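Local coordinates for toxin secretion ATP-binding protein (Vibrio parahaemolyticus RIMD 2210633, PDB 3B79) that is the N-terminal peptidase C39-like domain of an ABC-type transporter that probably couples ATP hydrolysis to transport across the membrane, at residues L9-Y14 / S81-S86; L53-N58 / F122-Q127. One frame throughout, in Å; residues are numbered along the deposited sequence. Where two conformers were deposited one is given.

Contact 1 of 2, residues L9-Y14 / S81-S86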
loop_
_atom_site.group_PDB
_atom_site.type_symbol
_atom_site.label_atom_id
_atom_site.label_comp_id
_atom_site.label_asym_id
_atom_site.label_seq_id
_atom_site.Cartn_x
_atom_site.Cartn_y
_atom_site.Cartn_z
ATOM N N LEU A 9 3.320 -6.548 1.395
ATOM C CA LEU A 9 2.483 -7.332 2.292
ATOM C C LEU A 9 2.069 -6.471 3.494
ATOM O O LEU A 9 0.897 -6.499 3.908
ATOM C CB LEU A 9 3.226 -8.609 2.752
ATOM C CG LEU A 9 2.394 -9.550 3.657
ATOM C CD1 LEU A 9 1.075 -9.967 3.022
ATOM C CD2 LEU A 9 3.247 -10.808 3.984
ATOM N N ASN A 10 3.003 -5.687 4.049
ATOM C CA ASN A 10 2.633 -4.808 5.154
ATOM C C ASN A 10 1.518 -3.852 4.718
ATOM O O ASN A 10 0.535 -3.617 5.447
ATOM C CB ASN A 10 3.864 -4.011 5.631
ATOM C CG ASN A 10 3.601 -3.252 6.924
ATOM O OD1 ASN A 10 3.306 -2.009 6.930
ATOM N ND2 ASN A 10 3.615 -3.976 8.009
ATOM N N SER A 11 1.684 -3.269 3.531
ATOM C CA SER A 11 0.686 -2.311 3.052
ATOM C C SER A 11 -0.680 -2.995 2.853
ATOM O O SER A 11 -1.725 -2.445 3.205
ATOM C CB SER A 11 1.155 -1.680 1.724
ATOM O OG SER A 11 2.371 -0.975 1.914
ATOM N N LEU A 12 -0.671 -4.212 2.286
ATOM C CA LEU A 12 -1.928 -4.918 2.041
ATOM C C LEU A 12 -2.605 -5.309 3.352
ATOM O O LEU A 12 -3.834 -5.221 3.460
ATOM C CB LEU A 12 -1.631 -6.185 1.223
ATOM C CG LEU A 12 -2.848 -7.048 0.921
ATOM C CD1 LEU A 12 -3.896 -6.288 0.097
ATOM C CD2 LEU A 12 -2.414 -8.354 0.209
ATOM N N ILE A 13 -1.821 -5.737 4.336
ATOM C CA ILE A 13 -2.388 -6.108 5.650
ATOM C C ILE A 13 -3.025 -4.900 6.267
ATOM O O ILE A 13 -4.145 -5.008 6.812
ATOM C CB ILE A 13 -1.297 -6.693 6.557
ATOM C CG1 ILE A 13 -0.997 -8.139 6.108
ATOM C CG2 ILE A 13 -1.710 -6.647 8.076
ATOM C CD1 ILE A 13 -2.019 -9.155 6.442
ATOM N N TYR A 14 -2.368 -3.748 6.193
ATOM C CA TYR A 14 -2.969 -2.521 6.753
ATOM C C TYR A 14 -4.327 -2.276 6.082
ATOM O O TYR A 14 -5.333 -2.037 6.773
ATOM C CB TYR A 14 -2.060 -1.280 6.568
ATOM C CG TYR A 14 -2.768 -0.049 7.064
ATOM C CD1 TYR A 14 -2.667 0.334 8.395
ATOM C CD2 TYR A 14 -3.622 0.665 6.222
ATOM C CE1 TYR A 14 -3.387 1.427 8.851
ATOM C CE2 TYR A 14 -4.363 1.738 6.692
ATOM C CZ TYR A 14 -4.249 2.114 8.026
ATOM O OH TYR A 14 -5.018 3.215 8.457
ATOM N N SER A 81 7.208 0.185 -0.766
ATOM C CA SER A 81 5.789 0.560 -0.901
ATOM C C SER A 81 5.340 1.153 0.413
ATOM O O SER A 81 5.943 0.900 1.472
ATOM C CB SER A 81 4.912 -0.650 -1.224
ATOM O OG SER A 81 4.807 -1.497 -0.088
ATOM N N CYS A 82 4.249 1.882 0.344
ATOM C CA CYS A 82 3.599 2.331 1.567
ATOM C C CYS A 82 2.107 2.487 1.328
ATOM O O CYS A 82 1.638 2.447 0.184
ATOM C CB CYS A 82 4.182 3.643 2.124
ATOM S SG CYS A 82 3.888 5.102 1.075
ATOM N N VAL A 83 1.358 2.627 2.417
ATOM C CA VAL A 83 -0.027 3.033 2.302
ATOM C C VAL A 83 -0.053 4.561 2.274
ATOM O O VAL A 83 0.634 5.205 3.081
ATOM C CB VAL A 83 -0.879 2.551 3.497
ATOM C CG1 VAL A 83 -2.340 2.919 3.339
ATOM C CG2 VAL A 83 -0.731 1.028 3.626
ATOM N N LEU A 84 -0.869 5.139 1.391
ATOM C CA LEU A 84 -1.192 6.557 1.451
ATOM C C LEU A 84 -2.548 6.665 2.132
ATOM O O LEU A 84 -3.576 6.193 1.603
ATOM C CB LEU A 84 -1.290 7.164 0.028
ATOM C CG LEU A 84 -1.633 8.655 0.031
ATOM C CD1 LEU A 84 -0.585 9.502 0.796
ATOM C CD2 LEU A 84 -1.743 9.174 -1.446
ATOM N N ASN A 85 -2.547 7.314 3.300
ATOM C CA ASN A 85 -3.781 7.472 4.073
ATOM C C ASN A 85 -4.471 8.807 3.792
ATOM O O ASN A 85 -5.707 8.863 3.727
ATOM C CB ASN A 85 -3.446 7.393 5.570
ATOM C CG ASN A 85 -2.782 6.051 5.959
ATOM O OD1 ASN A 85 -3.466 5.075 6.310
ATOM N ND2 ASN A 85 -1.507 6.010 5.954
ATOM N N SER A 86 -3.694 9.877 3.594
ATOM C CA SER A 86 -4.235 11.211 3.283
ATOM C C SER A 86 -3.112 12.131 2.836
ATOM O O SER A 86 -1.948 11.841 3.091
ATOM C CB SER A 86 -4.975 11.828 4.481
ATOM O OG SER A 86 -4.098 12.134 5.542
#

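Contact 2 of 2, residues L53-N58 / F122-Q127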
loop_
_atom_site.group_PDB
_atom_site.type_symbol
_atom_site.label_atom_id
_atom_site.label_comp_id
_atom_site.label_asym_id
_atom_site.label_seq_id
_atom_site.Cartn_x
_atom_site.Cartn_y
_atom_site.Cartn_z
ATOM N N LEU A 53 -10.349 -8.535 -0.896
ATOM C CA LEU A 53 -10.213 -7.210 -1.511
ATOM C C LEU A 53 -10.014 -7.339 -3.025
ATOM O O LEU A 53 -9.764 -8.425 -3.521
ATOM C CB LEU A 53 -8.995 -6.464 -0.909
ATOM C CG LEU A 53 -9.051 -6.180 0.610
ATOM C CD1 LEU A 53 -7.684 -5.757 1.083
ATOM C CD2 LEU A 53 -10.132 -5.156 0.919
ATOM N N VAL A 54 -10.100 -6.223 -3.713
ATOM C CA VAL A 54 -9.741 -6.126 -5.112
ATOM C C VAL A 54 -8.684 -5.047 -5.206
ATOM O O VAL A 54 -8.883 -3.927 -4.670
ATOM C CB VAL A 54 -10.908 -5.676 -5.968
ATOM C CG1 VAL A 54 -10.468 -5.659 -7.471
ATOM C CG2 VAL A 54 -12.109 -6.566 -5.751
ATOM N N ALA A 55 -7.535 -5.374 -5.814
ATOM C CA ALA A 55 -6.480 -4.385 -5.976
ATOM C C ALA A 55 -6.117 -4.281 -7.439
ATOM O O ALA A 55 -5.884 -5.299 -8.109
ATOM C CB ALA A 55 -5.237 -4.768 -5.163
ATOM N N LYS A 56 -6.000 -3.058 -7.921
ATOM C CA LYS A 56 -5.718 -2.835 -9.343
ATOM C C LYS A 56 -4.650 -1.747 -9.491
ATOM O O LYS A 56 -4.784 -0.663 -8.901
ATOM C CB LYS A 56 -6.976 -2.350 -10.080
ATOM C CG LYS A 56 -6.710 -2.084 -11.591
ATOM C CD LYS A 56 -7.983 -1.718 -12.359
ATOM C CE LYS A 56 -7.676 -0.690 -13.489
ATOM N NZ LYS A 56 -7.440 -1.315 -14.845
ATOM N N GLU A 57 -3.598 -2.016 -10.275
ATOM C CA GLU A 57 -2.503 -1.057 -10.435
ATOM C C GLU A 57 -2.872 -0.023 -11.482
ATOM O O GLU A 57 -3.419 -0.343 -12.546
ATOM C CB GLU A 57 -1.215 -1.786 -10.858
ATOM C CG GLU A 57 0.003 -0.924 -10.689
ATOM C CD GLU A 57 1.276 -1.679 -10.974
ATOM O OE1 GLU A 57 1.192 -2.823 -11.486
ATOM O OE2 GLU A 57 2.338 -1.124 -10.657
ATOM N N ASN A 58 -2.554 1.226 -11.169
ATOM C CA ASN A 58 -2.793 2.367 -12.060
ATOM C C ASN A 58 -1.617 3.307 -12.076
ATOM O O ASN A 58 -0.833 3.290 -11.139
ATOM C CB ASN A 58 -4.035 3.180 -11.630
ATOM C CG ASN A 58 -5.340 2.453 -11.753
ATOM O OD1 ASN A 58 -6.184 2.519 -10.840
ATOM N ND2 ASN A 58 -5.590 1.863 -12.858
ATOM N N PHE A 122 -1.783 1.203 -6.315
ATOM C CA PHE A 122 -2.929 0.290 -6.349
ATOM C C PHE A 122 -4.118 0.923 -5.708
ATOM O O PHE A 122 -4.060 1.416 -4.555
ATOM C CB PHE A 122 -2.644 -1.036 -5.651
ATOM C CG PHE A 122 -1.671 -1.887 -6.413
ATOM C CD1 PHE A 122 -2.160 -2.940 -7.196
ATOM C CD2 PHE A 122 -0.286 -1.692 -6.334
ATOM C CE1 PHE A 122 -1.289 -3.742 -7.910
ATOM C CE2 PHE A 122 0.583 -2.529 -7.063
ATOM C CZ PHE A 122 0.058 -3.530 -7.844
ATOM N N LEU A 123 -5.223 0.883 -6.457
ATOM C CA LEU A 123 -6.566 1.165 -5.956
ATOM C C LEU A 123 -7.111 -0.085 -5.290
ATOM O O LEU A 123 -7.191 -1.126 -5.956
ATOM C CB LEU A 123 -7.490 1.486 -7.146
ATOM C CG LEU A 123 -8.996 1.491 -6.829
ATOM C CD1 LEU A 123 -9.383 2.637 -5.884
ATOM C CD2 LEU A 123 -9.858 1.561 -8.080
ATOM N N VAL A 124 -7.497 0.002 -4.013
ATOM C CA VAL A 124 -7.907 -1.187 -3.266
ATOM C C VAL A 124 -9.313 -0.955 -2.754
ATOM O O VAL A 124 -9.596 0.128 -2.185
ATOM C CB VAL A 124 -6.942 -1.468 -2.097
ATOM C CG1 VAL A 124 -7.324 -2.795 -1.438
ATOM C CG2 VAL A 124 -5.503 -1.550 -2.542
ATOM N N LYS A 125 -10.192 -1.931 -2.933
ATOM C CA LYS A 125 -11.577 -1.814 -2.457
ATOM C C LYS A 125 -12.021 -3.207 -2.017
ATOM O O LYS A 125 -11.343 -4.199 -2.267
ATOM C CB LYS A 125 -12.494 -1.244 -3.562
ATOM C CG LYS A 125 -12.618 -2.174 -4.743
ATOM C CD LYS A 125 -13.447 -1.542 -5.854
ATOM C CE LYS A 125 -13.528 -2.482 -7.049
ATOM N NZ LYS A 125 -14.332 -1.791 -8.143
ATOM N N LYS A 126 -13.160 -3.280 -1.330
ATOM C CA LYS A 126 -13.689 -4.569 -0.892
ATOM C C LYS A 126 -14.313 -5.310 -2.075
ATOM O O LYS A 126 -14.991 -4.687 -2.900
ATOM C CB LYS A 126 -14.745 -4.329 0.196
ATOM C CG LYS A 126 -15.304 -5.594 0.796
ATOM C CD LYS A 126 -16.389 -5.270 1.861
ATOM C CE LYS A 126 -16.930 -6.548 2.496
ATOM N NZ LYS A 126 -15.846 -7.210 3.217
ATOM N N GLN A 127 -14.128 -6.637 -2.138
ATOM C CA GLN A 127 -14.853 -7.496 -3.106
ATOM C C GLN A 127 -16.386 -7.352 -2.913
ATOM O O GLN A 127 -16.835 -7.284 -1.767
ATOM C CB GLN A 127 -14.537 -8.954 -2.803
ATOM C CG GLN A 127 -13.269 -9.429 -3.355
ATOM C CD GLN A 127 -13.018 -10.923 -3.060
ATOM O OE1 GLN A 127 -13.940 -11.673 -2.715
ATOM N NE2 GLN A 127 -11.760 -11.340 -3.151
HETATM O O HOH W 1 -9.522 -2.097 -6.970
#

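Contact 1 of 2, residues L9-Y14 / S81-S86
Ser11 OG stands 3.2 Å from Ser81 OG, and it also hydrogen-bonds to the carbonyl oxygen of Pro7, one turn earlier in helix 7-18. With the hydroxyl beside the backbone N (chi1 -61°), it can reach back to that carbonyl and still face the strand, where Ser11 OG lies 3.5 Å from Cys82 C. The two serines thus place their hydroxyls at a buried interface. The apolar part of the contact is Val83, which fits between Ser11 and Tyr14: Val83 CG2 lies 3.6 Å from Ser11 O and 3.8 Å from Ser11 CB, and also touches Tyr14 CB. The other methyl, Val83 CG1, meets the ring obliquely at 3.9 Å from Tyr14 CD2, and the two side chains cross at about a right angle. The segment axes run 27° apart in the same sense and approach to 7.4 Å. This is the helix-on-sheet core of a papain-like (clan CA) peptidase domain, with the N-terminal helix laid on the antiparallel sheet; in active members that helix carries the nucleophilic cysteine at its start, whereas helix 7-18 contains no cysteine at all, consistent with a C39-like domain that lacks the nucleophile. Further along, Tyr14 extends its ring anti to the backbone N (chi1 176°), which brings the hydroxyl to Asn85. Tyr14 OH and Asn85 OD1 are 3.2 Å apart, and the ring and amide planes are nearly perpendicular. The amide has its own anchor in the sheet: Asn85 ND2 hydrogen-bonds to Thr97 OG1. Asn85 and Ser86 together face Glu95 across a classic beta bulge, and Thr97 also packs against both Tyr14 and Val83.

Contact 2 of 2, residues L53-N58 / F122-Q127
Glu57 lays its CB over one face of the Phe122 ring, 3.9 Å from the centroid and 25° off the normal, a CH-pi contact displaced toward the ring's rim. Phe122 CG lies beside the backbone N, anti to the carbonyl carbon (chi1 -70°), so that the ring leans across to the neighbouring strand; the extended Glu57 chain continues over it, with the carboxylate only 15° from the ring plane. On the same side of the sheet, Ala55 is the hollow: its small CB leaves room for Phe122 CD1 at 4.1 Å and Val124 CG2 at 4.2 Å. The other Val124 methyl, CG1, packs on Leu53 CD1 at 3.9 Å, and helix 44-51 lies against Leu53, Ala55 and Phe122. On the opposite side, Val54 rests its CB against Lys125 CG and its CG2 against Gln127 CG, 3.9 Å away. The backbones form an antiparallel ladder, with reciprocal bonds at the hydrogen-bonded pairs Val54/Lys125 and Lys56/Leu123; the shortest, Val54 N to Lys125 O, is 2.8 Å. At the non-hydrogen-bonded positions, Val124 CA approaches Val54 O to 3.2 Å as a CA-H...O contact. A water donates to Leu123 O at 2.7 Å and weakly to Val54 O. The chemistry is thus graded: Ala55, Val124 and Phe122 are buried toward helices 44-51 and 7-18, with partly exposed Glu57 ending that face, while Val54 and Leu123 share the other with exposed Lys56 and Lys125.

From the N terminus, helix 7-18 supplies the first half of contact 1, and the chain then passes through helices 25-29 and 44-51 before strand 53-59 opens contact 2. Strand 80-88 closes contact 1 across 66 intervening residues; strand 120-126 closes contact 2 at the far end of the chain. The segments alternate along the sequence, so the two loops cross rather than nest. Both contacts reach the same antiparallel sheet, with centres about 12 Å apart: contact 1 sets the helix on an inner strand, and contact 2 joins strand 53-59, one of the sheet's two outermost, to its neighbour 120-126. They meet directly where Leu12 CD1 packs 4.0 Å from Leu53 CD1.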